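Local coordinates for putative peptide ABC-transport system periplasmic peptide-binding protein (Campylobacter jejuni, PDB 4OEV), which binds nickel(II) outside the cytoplasm for uptake by an ABC-type importer, though its family is generally assigned to peptide transport, at residues F91-P94 and K95-S98; K167-K170 and G171-E175; A348-L351 and Q352-R356. All coordinates share one frame; numbering follows the deposited sequence.

In the fold
All three contacts are local, each formed within one continuous run of chain, and none touches another. Contact 1 is the turn that leaves helix 81-92, contact 2 the end of a hairpin, and contact 3 two successive turns of helix 342-357. The centres of contacts 1 and 2 are about 27 Å apart; the centre of contact 3 lies about 42 Å from that of contact 1, across the chain's centre, and about 38 Å from that of contact 2. His-26, His-480 and His-481 bind the nickel ion, beside an oxalate. Contacts 2 and 3 both lie away from the known binding sites; in contact 3 the Ala-348 side chain is about 12 Å from the oxalate.

Contact 1 (F91-P94 and K95-S98); sequences FKNP and KNNS
Asn-93 reaches forward with its carboxamide to the N-H two residues on, where OD1 accepts the backbone N-H of Lys-95 at 2.9 Å (OD1 to N). This is an Asx turn. Its chi1 of -169° puts CG beside the residue's own carbonyl carbon, on the side from which the chain runs on to Lys-95, and OD1 there meets the N-H, with the donor tilted from the carbonyl plane. The same oxygen is 3.4 Å from Lys-95 CB, so the two side chains cross at a slant before the lysine's ammonium end leads away.

Pro-94 suits the place between them, since it has no N-H to leave without a partner. The backbone then closes two successive 3-10 turns, Asn-96 N to Asn-93 O at 3.0 Å and Asn-97 N to Pro-94 O at 3.1 Å. Asn-97 has positive phi (52°), a conformation asparagine tolerates better than most residues, and its ND2 is held by Asn-149.

Beyond the turn Ser-98 returns toward the helix, CB lying 3.5 Å from Phe-91 O. A water donates to that same oxygen and accepts from Ser-98 N, and Ser-98 OG bonds Ala-21 O.

The turn thus leads from helix 81-92 toward helix 101-104. There the Phe-91 ring meets that of Phe-104, their planes about 55° apart, while Asn-96 ND2 reaches back to Ala-90 O.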
ATOM      1  N   PHE A  91       4.951   0.578 -19.110  1.00 42.35           N
ATOM      2  CA  PHE A  91       4.092   1.051 -18.015  1.00 41.68           C
ATOM      3  C   PHE A  91       3.122   2.133 -18.501  1.00 41.54           C
ATOM      4  O   PHE A  91       2.022   2.266 -17.980  1.00 40.31           O
ATOM      5  CB  PHE A  91       4.928   1.615 -16.879  1.00 41.29           C
ATOM      6  CG  PHE A  91       5.950   0.623 -16.305  1.00 43.16           C
ATOM      7  CD1 PHE A  91       5.732  -0.758 -16.341  1.00 42.08           C
ATOM      8  CD2 PHE A  91       7.129   1.091 -15.761  1.00 40.75           C
ATOM      9  CE1 PHE A  91       6.651  -1.657 -15.782  1.00 40.99           C
ATOM     10  CE2 PHE A  91       8.091   0.196 -15.225  1.00 41.56           C
ATOM     11  CZ  PHE A  91       7.848  -1.180 -15.249  1.00 42.47           C
ATOM     12  N   LYS A  92       3.517   2.915 -19.506  1.00 43.51           N
ATOM     13  CA  LYS A  92       2.629   4.005 -19.908  1.00 42.29           C
ATOM     14  C   LYS A  92       1.846   3.674 -21.156  1.00 46.21           C
ATOM     15  O   LYS A  92       1.066   4.493 -21.611  1.00 48.08           O
ATOM     16  CB  LYS A  92       3.398   5.300 -20.125  1.00 44.00           C
ATOM     17  CG  LYS A  92       4.384   5.271 -21.314  1.00 43.78           C
ATOM     18  CD  LYS A  92       4.947   6.656 -21.571  1.00 48.80           C
ATOM     19  CE  LYS A  92       5.732   6.714 -22.910  1.00 55.39           C
ATOM     20  NZ  LYS A  92       5.193   7.792 -23.813  1.00 55.78           N
ATOM     21  N   ASN A  93       2.026   2.473 -21.701  1.00 45.95           N
ATOM     22  CA  ASN A  93       1.208   2.023 -22.835  1.00 46.82           C
ATOM     23  C   ASN A  93      -0.151   1.597 -22.344  1.00 43.56           C
ATOM     24  O   ASN A  93      -0.254   0.665 -21.531  1.00 41.27           O
ATOM     25  CB  ASN A  93       1.907   0.880 -23.588  1.00 51.25           C
ATOM     26  CG  ASN A  93       1.245   0.539 -24.910  1.00 52.19           C
ATOM     27  OD1 ASN A  93       0.016   0.540 -25.031  1.00 47.45           O
ATOM     28  ND2 ASN A  93       2.065   0.271 -25.927  1.00 52.91           N
ATOM     29  N   PRO A  94      -1.215   2.295 -22.803  1.00 44.86           N
ATOM     30  CA  PRO A  94      -2.545   1.973 -22.277  1.00 44.57           C
ATOM     31  C   PRO A  94      -2.977   0.524 -22.535  1.00 44.89           C
ATOM     32  O   PRO A  94      -3.719  -0.047 -21.734  1.00 39.65           O
ATOM     33  CB  PRO A  94      -3.482   2.948 -23.046  1.00 45.45           C
ATOM     34  CG  PRO A  94      -2.603   4.079 -23.495  1.00 45.61           C
ATOM     35  CD  PRO A  94      -1.255   3.400 -23.786  1.00 46.29           C
ATOM     36  N   LYS A  95      -2.453  -0.088 -23.586  1.00 42.62           N
ATOM     37  CA  LYS A  95      -2.851  -1.446 -23.940  1.00 48.21           C
ATOM     38  C   LYS A  95      -2.291  -2.456 -22.938  1.00 48.23           C
ATOM     39  O   LYS A  95      -2.678  -3.629 -22.959  1.00 49.40           O
ATOM     40  CB  LYS A  95      -2.434  -1.777 -25.379  1.00 54.24           C
ATOM     41  CG  LYS A  95      -3.333  -1.130 -26.423  1.00 58.29           C
ATOM     42  CD  LYS A  95      -3.182  -1.712 -27.842  1.00 63.59           C
ATOM     43  CE  LYS A  95      -1.774  -1.503 -28.413  1.00 65.15           C
ATOM     44  NZ  LYS A  95      -1.729  -1.569 -29.904  1.00 68.25           N
ATOM     45  N   ASN A  96      -1.382  -2.011 -22.074  1.00 41.97           N
ATOM     46  CA  ASN A  96      -0.868  -2.917 -21.042  1.00 42.72           C
ATOM     47  C   ASN A  96      -1.653  -2.870 -19.731  1.00 41.11           C
ATOM     48  O   ASN A  96      -1.472  -3.755 -18.884  1.00 38.92           O
ATOM     49  CB  ASN A  96       0.603  -2.649 -20.726  1.00 43.02           C
ATOM     50  CG  ASN A  96       1.509  -3.083 -21.835  1.00 46.45           C
ATOM     51  OD1 ASN A  96       1.183  -4.024 -22.558  1.00 48.41           O
ATOM     52  ND2 ASN A  96       2.656  -2.424 -21.975  1.00 45.12           N
ATOM     53  N   ASN A  97      -2.533  -1.880 -19.571  1.00 39.38           N
ATOM     54  CA  ASN A  97      -3.382  -1.768 -18.365  1.00 42.94           C
ATOM     55  C   ASN A  97      -2.606  -1.829 -17.055  1.00 39.82           C
ATOM     56  O   ASN A  97      -3.039  -2.457 -16.087  1.00 42.22           O
ATOM     57  CB  ASN A  97      -4.477  -2.849 -18.381  1.00 42.91           C
ATOM     58  CG  ASN A  97      -5.254  -2.838 -19.685  1.00 45.65           C
ATOM     59  OD1 ASN A  97      -5.939  -1.876 -19.980  1.00 45.06           O
ATOM     60  ND2 ASN A  97      -5.097  -3.888 -20.500  1.00 44.19           N
ATOM     61  N   SER A  98      -1.487  -1.112 -17.010  1.00 40.55           N
ATOM     62  CA  SER A  98      -0.545  -1.195 -15.896  1.00 39.08           C
ATOM     63  C   SER A  98      -1.117  -0.621 -14.620  1.00 35.89           C
ATOM     64  O   SER A  98      -1.798   0.395 -14.663  1.00 34.41           O
ATOM     65  CB  SER A  98       0.750  -0.472 -16.250  1.00 38.07           C
ATOM     66  OG  SER A  98       1.609  -0.485 -15.121  1.00 38.13           O
TER
HETATM   67  O   HOH W   1      -0.249   0.756 -18.984  1.00 32.45           O

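Contact 2 (K167-K170 and G171-E175)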
ATOM      1  N   LYS A 167       9.726 -22.158  -8.275  1.00 59.26           N
ATOM      2  CA  LYS A 167       8.426 -22.729  -8.583  1.00 60.74           C
ATOM      3  C   LYS A 167       7.342 -22.088  -7.747  1.00 60.44           C
ATOM      4  O   LYS A 167       7.614 -21.331  -6.812  1.00 61.57           O
ATOM      5  CB  LYS A 167       8.422 -24.237  -8.372  1.00 63.40           C
ATOM      6  CG  LYS A 167       8.483 -24.698  -6.930  1.00 65.48           C
ATOM      7  CD  LYS A 167       8.171 -26.191  -6.893  1.00 71.40           C
ATOM      8  CE  LYS A 167       8.317 -26.765  -5.491  1.00 75.50           C
ATOM      9  NZ  LYS A 167       7.954 -28.214  -5.399  1.00 79.87           N
ATOM     10  N   TRP A 168       6.105 -22.420  -8.075  1.00 58.56           N
ATOM     11  CA  TRP A 168       4.980 -21.736  -7.467  1.00 59.10           C
ATOM     12  C   TRP A 168       3.837 -22.708  -7.296  1.00 62.59           C
ATOM     13  O   TRP A 168       3.322 -23.242  -8.267  1.00 65.65           O
ATOM     14  CB  TRP A 168       4.591 -20.553  -8.350  1.00 57.34           C
ATOM     15  CG  TRP A 168       3.482 -19.667  -7.895  1.00 54.08           C
ATOM     16  CD1 TRP A 168       2.704 -19.790  -6.771  1.00 53.26           C
ATOM     17  CD2 TRP A 168       3.021 -18.503  -8.582  1.00 51.62           C
ATOM     18  NE1 TRP A 168       1.780 -18.761  -6.724  1.00 52.56           N
ATOM     19  CE2 TRP A 168       1.956 -17.958  -7.821  1.00 50.21           C
ATOM     20  CE3 TRP A 168       3.411 -17.863  -9.770  1.00 50.64           C
ATOM     21  CZ2 TRP A 168       1.270 -16.803  -8.207  1.00 47.48           C
ATOM     22  CZ3 TRP A 168       2.741 -16.717 -10.155  1.00 48.45           C
ATOM     23  CH2 TRP A 168       1.661 -16.194  -9.370  1.00 45.99           C
ATOM     24  N   LYS A 169       3.431 -22.934  -6.058  1.00 64.22           N
ATOM     25  CA  LYS A 169       2.265 -23.749  -5.801  1.00 67.02           C
ATOM     26  C   LYS A 169       1.119 -22.802  -5.498  1.00 65.65           C
ATOM     27  O   LYS A 169       1.044 -22.242  -4.413  1.00 63.36           O
ATOM     28  CB  LYS A 169       2.536 -24.703  -4.644  1.00 69.90           C
ATOM     29  CG  LYS A 169       1.541 -25.827  -4.465  1.00 73.29           C
ATOM     30  CD  LYS A 169       2.215 -26.938  -3.666  1.00 77.98           C
ATOM     31  CE  LYS A 169       1.238 -27.797  -2.880  1.00 80.11           C
ATOM     32  NZ  LYS A 169       1.973 -28.700  -1.938  1.00 81.78           N
ATOM     33  N   LYS A 170       0.211 -22.651  -6.454  1.00 67.73           N
ATOM     34  CA  LYS A 170      -0.761 -21.564  -6.428  1.00 68.43           C
ATOM     35  C   LYS A 170      -1.582 -21.486  -5.138  1.00 66.36           C
ATOM     36  O   LYS A 170      -2.103 -22.500  -4.654  1.00 67.03           O
ATOM     37  CB  LYS A 170      -1.698 -21.684  -7.629  1.00 72.95           C
ATOM     38  CG  LYS A 170      -2.814 -20.643  -7.656  1.00 73.95           C
ATOM     39  CD  LYS A 170      -2.325 -19.262  -8.064  1.00 75.03           C
ATOM     40  CE  LYS A 170      -3.499 -18.300  -8.210  1.00 74.24           C
ATOM     41  NZ  LYS A 170      -3.070 -16.881  -8.186  1.00 73.55           N
ATOM     42  N   GLY A 171      -1.637 -20.278  -4.565  1.00 62.98           N
ATOM     43  CA  GLY A 171      -2.358 -20.025  -3.324  1.00 60.76           C
ATOM     44  C   GLY A 171      -1.607 -20.449  -2.068  1.00 58.41           C
ATOM     45  O   GLY A 171      -2.005 -20.103  -0.957  1.00 57.28           O
ATOM     46  N   GLU A 172      -0.523 -21.196  -2.249  1.00 58.22           N
ATOM     47  CA  GLU A 172       0.236 -21.760  -1.134  1.00 58.79           C
ATOM     48  C   GLU A 172       1.565 -21.041  -0.906  1.00 54.25           C
ATOM     49  O   GLU A 172       1.810 -20.497   0.169  1.00 51.86           O
ATOM     50  CB  GLU A 172       0.493 -23.246  -1.371  1.00 67.09           C
ATOM     51  CG  GLU A 172      -0.455 -24.214  -0.681  1.00 73.04           C
ATOM     52  CD  GLU A 172       0.173 -25.599  -0.500  1.00 79.40           C
ATOM     53  OE1 GLU A 172       1.333 -25.681  -0.035  1.00 81.29           O
ATOM     54  OE2 GLU A 172      -0.490 -26.612  -0.815  1.00 82.54           O
ATOM     55  N   TYR A 173       2.440 -21.065  -1.908  1.00 53.67           N
ATOM     56  CA  TYR A 173       3.752 -20.452  -1.757  1.00 51.26           C
ATOM     57  C   TYR A 173       4.447 -20.216  -3.092  1.00 51.00           C
ATOM     58  O   TYR A 173       4.095 -20.825  -4.103  1.00 56.94           O
ATOM     59  CB  TYR A 173       4.648 -21.328  -0.867  1.00 53.20           C
ATOM     60  CG  TYR A 173       5.067 -22.648  -1.498  1.00 56.07           C
ATOM     61  CD1 TYR A 173       6.209 -22.725  -2.296  1.00 57.17           C
ATOM     62  CD2 TYR A 173       4.348 -23.821  -1.267  1.00 56.81           C
ATOM     63  CE1 TYR A 173       6.604 -23.920  -2.868  1.00 60.20           C
ATOM     64  CE2 TYR A 173       4.747 -25.027  -1.829  1.00 58.28           C
ATOM     65  CZ  TYR A 173       5.875 -25.069  -2.629  1.00 60.41           C
ATOM     66  OH  TYR A 173       6.290 -26.257  -3.196  1.00 61.47           O
ATOM     67  N   VAL A 174       5.452 -19.346  -3.084  1.00 45.96           N
ATOM     68  CA  VAL A 174       6.356 -19.206  -4.227  1.00 47.65           C
ATOM     69  C   VAL A 174       7.731 -19.511  -3.668  1.00 50.95           C
ATOM     70  O   VAL A 174       8.026 -19.086  -2.551  1.00 51.88           O
ATOM     71  CB  VAL A 174       6.316 -17.786  -4.865  1.00 45.66           C
ATOM     72  CG1 VAL A 174       7.018 -17.771  -6.209  1.00 46.79           C
ATOM     73  CG2 VAL A 174       4.858 -17.269  -5.021  1.00 47.89           C
ATOM     74  N   GLU A 175       8.535 -20.290  -4.396  1.00 51.93           N
ATOM     75  CA  GLU A 175       9.883 -20.657  -3.956  1.00 53.30           C
ATOM     76  C   GLU A 175      10.968 -20.027  -4.849  1.00 55.17           C
ATOM     77  O   GLU A 175      10.852 -20.022  -6.077  1.00 60.66           O
ATOM     78  CB  GLU A 175      10.051 -22.176  -3.927  1.00 52.76           C
ATOM     79  CG  GLU A 175      11.510 -22.623  -3.645  1.00 60.66           C
ATOM     80  CD  GLU A 175      11.695 -24.124  -3.752  1.00 64.17           C
ATOM     81  OE1 GLU A 175      10.646 -24.811  -3.772  1.00 65.94           O
ATOM     82  OE2 GLU A 175      12.873 -24.611  -3.814  1.00 64.46           O
TER
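Lys-167 and Glu-175 open the pairing with two backbone hydrogen bonds, the tighter running from Glu-175 N to Lys-167 O at 2.8 Å. Lys-169 and Tyr-173 form the next hydrogen-bonded pair, with Lys-169 N to Tyr-173 O at 3.0 Å. Between them Trp-168 and Val-174 make a non-hydrogen-bonded pair whose side chains leave on the other face.

Lys-169 O takes a second backbone donor, Glu-172 N at 2.9 Å, besides Tyr-173 N. Two residues of one strand facing one of the other is a classic beta bulge, here at the end of the beta hairpin of strands 163-169 and 173-178. The Glu-172 bond also closes a type II turn over Lys-170 and Gly-171. Glycine suits that third position because phi is positive (80°) and a side chain would run into Lys-170 O. Strand 163-169 is outermost in its sheet, while strand 191-196 flanks the hairpin's other strand.

Among apolar contacts, Val-174 CG2 lies over one face of the Trp-168 indole, 3.8 Å from the five-membered ring's centroid, a CH-pi contact. A chi1 of -178° lays the indole across the hairpin, bringing that ring to the methyl. On the opposite face of the sheet Lys-169 CB makes a like contact over the Tyr-173 ring, 4.0 Å from its centroid.

Polar ends also gather on the tyrosine's side. Lys-167 CE closely approaches Tyr-173 OH at the ring's edge, at 3.1 Å. Lys-169 and Glu-172 run side by side the same way, ending in a salt bridge of 3.4 Å between NZ and OE2; OE2 lies closer to CE than to NZ, so the pairing is loosely directed. Glu-175 instead pairs through OE2 with Arg-191 of strand 191-196.

Contact 3 (A348-L351 and Q352-R356)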
ATOM      1  N   ALA A 348     -14.731  -3.004  13.018  1.00 31.23           N
ATOM      2  CA  ALA A 348     -16.084  -2.970  12.479  1.00 30.51           C
ATOM      3  C   ALA A 348     -17.102  -3.123  13.626  1.00 31.95           C
ATOM      4  O   ALA A 348     -18.180  -2.497  13.612  1.00 31.26           O
ATOM      5  CB  ALA A 348     -16.292  -4.057  11.459  1.00 31.32           C
ATOM      6  N   GLY A 349     -16.767  -3.973  14.584  1.00 32.11           N
ATOM      7  CA  GLY A 349     -17.570  -4.141  15.797  1.00 35.77           C
ATOM      8  C   GLY A 349     -17.659  -2.884  16.652  1.00 37.54           C
ATOM      9  O   GLY A 349     -18.737  -2.551  17.165  1.00 41.52           O
ATOM     10  N   ILE A 350     -16.552  -2.177  16.810  1.00 34.18           N
ATOM     11  CA  ILE A 350     -16.508  -0.971  17.614  1.00 35.17           C
ATOM     12  C   ILE A 350     -17.305   0.151  16.927  1.00 34.74           C
ATOM     13  O   ILE A 350     -18.149   0.814  17.576  1.00 34.05           O
ATOM     14  CB  ILE A 350     -15.057  -0.546  17.880  1.00 35.89           C
ATOM     15  CG1 ILE A 350     -14.397  -1.572  18.802  1.00 40.53           C
ATOM     16  CG2 ILE A 350     -15.012   0.806  18.579  1.00 36.25           C
ATOM     17  CD1 ILE A 350     -12.903  -1.359  18.977  1.00 43.33           C
ATOM     18  N   LEU A 351     -17.122   0.304  15.613  1.00 36.25           N
ATOM     19  CA  LEU A 351     -17.896   1.307  14.864  1.00 35.00           C
ATOM     20  C   LEU A 351     -19.415   1.080  15.031  1.00 33.39           C
ATOM     21  O   LEU A 351     -20.160   2.016  15.320  1.00 30.01           O
ATOM     22  CB  LEU A 351     -17.523   1.280  13.378  1.00 31.26           C
ATOM     23  CG  LEU A 351     -16.096   1.681  13.064  1.00 32.33           C
ATOM     24  CD1 LEU A 351     -15.862   1.561  11.543  1.00 33.90           C
ATOM     25  CD2 LEU A 351     -15.763   3.096  13.533  1.00 30.06           C
ATOM     26  N   GLN A 352     -19.849  -0.177  14.888  1.00 33.65           N
ATOM     27  CA  GLN A 352     -21.258  -0.528  15.031  1.00 37.65           C
ATOM     28  C   GLN A 352     -21.778  -0.126  16.412  1.00 39.27           C
ATOM     29  O   GLN A 352     -22.848   0.421  16.539  1.00 36.07           O
ATOM     30  CB  GLN A 352     -21.470  -2.022  14.791  1.00 38.19           C
ATOM     31  CG  GLN A 352     -22.930  -2.505  15.053  1.00 38.80           C
ATOM     32  CD  GLN A 352     -23.020  -4.020  14.973  1.00 41.35           C
ATOM     33  OE1 GLN A 352     -22.246  -4.733  15.637  1.00 43.46           O
ATOM     34  NE2 GLN A 352     -23.928  -4.524  14.147  1.00 39.10           N
ATOM     35  N   SER A 353     -20.965  -0.362  17.434  1.00 40.35           N
ATOM     36  CA  SER A 353     -21.252   0.052  18.789  1.00 41.28           C
ATOM     37  C   SER A 353     -21.353   1.576  18.944  1.00 40.84           C
ATOM     38  O   SER A 353     -22.305   2.085  19.559  1.00 42.69           O
ATOM     39  CB  SER A 353     -20.152  -0.479  19.745  1.00 40.93           C
ATOM     40  OG  SER A 353     -20.383   0.161  20.987  1.00 46.79           O
ATOM     41  N   GLU A 354     -20.378   2.295  18.389  1.00 38.15           N
ATOM     42  CA  GLU A 354     -20.321   3.766  18.429  1.00 35.06           C
ATOM     43  C   GLU A 354     -21.536   4.383  17.736  1.00 34.47           C
ATOM     44  O   GLU A 354     -22.154   5.336  18.249  1.00 37.23           O
ATOM     45  CB  GLU A 354     -19.005   4.266  17.749  1.00 33.73           C
ATOM     46  CG  GLU A 354     -17.729   3.931  18.545  1.00 38.59           C
ATOM     47  CD  GLU A 354     -17.717   4.580  19.938  1.00 47.70           C
ATOM     48  OE1 GLU A 354     -18.458   4.124  20.834  1.00 50.88           O
ATOM     49  OE2 GLU A 354     -16.972   5.554  20.151  1.00 50.54           O
ATOM     50  N   PHE A 355     -21.914   3.800  16.600  1.00 32.85           N
ATOM     51  CA  PHE A 355     -23.041   4.340  15.843  1.00 33.41           C
ATOM     52  C   PHE A 355     -24.352   4.073  16.559  1.00 36.40           C
ATOM     53  O   PHE A 355     -25.288   4.876  16.507  1.00 37.27           O
ATOM     54  CB  PHE A 355     -23.098   3.730  14.483  1.00 29.07           C
ATOM     55  CG  PHE A 355     -21.882   4.058  13.611  1.00 32.37           C
ATOM     56  CD1 PHE A 355     -21.077   5.163  13.865  1.00 32.57           C
ATOM     57  CD2 PHE A 355     -21.558   3.230  12.578  1.00 29.25           C
ATOM     58  CE1 PHE A 355     -19.976   5.455  13.026  1.00 33.57           C
ATOM     59  CE2 PHE A 355     -20.433   3.505  11.727  1.00 33.06           C
ATOM     60  CZ  PHE A 355     -19.659   4.615  11.982  1.00 35.12           C
ATOM     61  N   ARG A 356     -24.443   2.892  17.144  1.00 39.35           N
ATOM     62  CA  ARG A 356     -25.660   2.511  17.870  1.00 40.15           C
ATOM     63  C   ARG A 356     -25.952   3.510  18.967  1.00 40.45           C
ATOM     64  O   ARG A 356     -27.127   3.835  19.239  1.00 40.94           O
ATOM     65  CB  ARG A 356     -25.521   1.105  18.447  1.00 43.64           C
ATOM     66  CG  ARG A 356     -26.715   0.705  19.301  1.00 48.77           C
ATOM     67  CD  ARG A 356     -26.709  -0.736  19.739  1.00 53.84           C
ATOM     68  NE  ARG A 356     -27.334  -0.839  21.074  1.00 62.52           N
ATOM     69  CZ  ARG A 356     -28.655  -0.903  21.287  1.00 69.86           C
ATOM     70  NH1 ARG A 356     -29.140  -0.987  22.533  1.00 72.76           N
ATOM     71  NH2 ARG A 356     -29.509  -0.837  20.259  1.00 71.94           N
TER
HETATM   72  O   HOH W   2     -20.931  -3.917  17.978  1.00 29.45           O
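Phe-355 lays one face of its ring against the carbonyl oxygen of Leu-351, the residue one turn earlier, with CG 3.2 Å from Leu-351 O. The oxygen sits toward the rim of the ring and also accepts the backbone N-H of Phe-355, N to O at 2.8 Å. With CG beside its own backbone N (chi1 -64°), the ring is drawn back along the helix, and CE2 reaches within 4.0 Å of Leu-351 CB.

On the neighbouring flank Ile-350 CG2 lies 4.1 Å from Glu-354 CG, the two chains side by side and pointing the same way. The glutamate's methylene thus serves as apolar surface, while OE2 accepts the backbone N-H of Asp-267.

Gln-352 works over the third flank. A water donates to its OE1 at 2.8 Å and to Gly-349 O at 2.7 Å, and its NE2 binds Ser-362 O on strand 361-367.

Further out, helix 342-357 is the crossover of a beta-alpha-beta unit with strands 329-338 and 361-367. Phe-355 touches Ile-335 and Ser-362 on these strands, and small Ala-348 fits close against Ile-335, Ala-337 and Val-364.

The chemistry is that of an amphipathic helix: Leu-351 and Phe-355 give an apolar flank that packs on Leu-457 and Ile-455 of strand 454-467, whereas Gln-352 NE2 and Glu-354 OE2 bind backbone groups of Ser-362 and Asp-267, tying the helix to its surroundings.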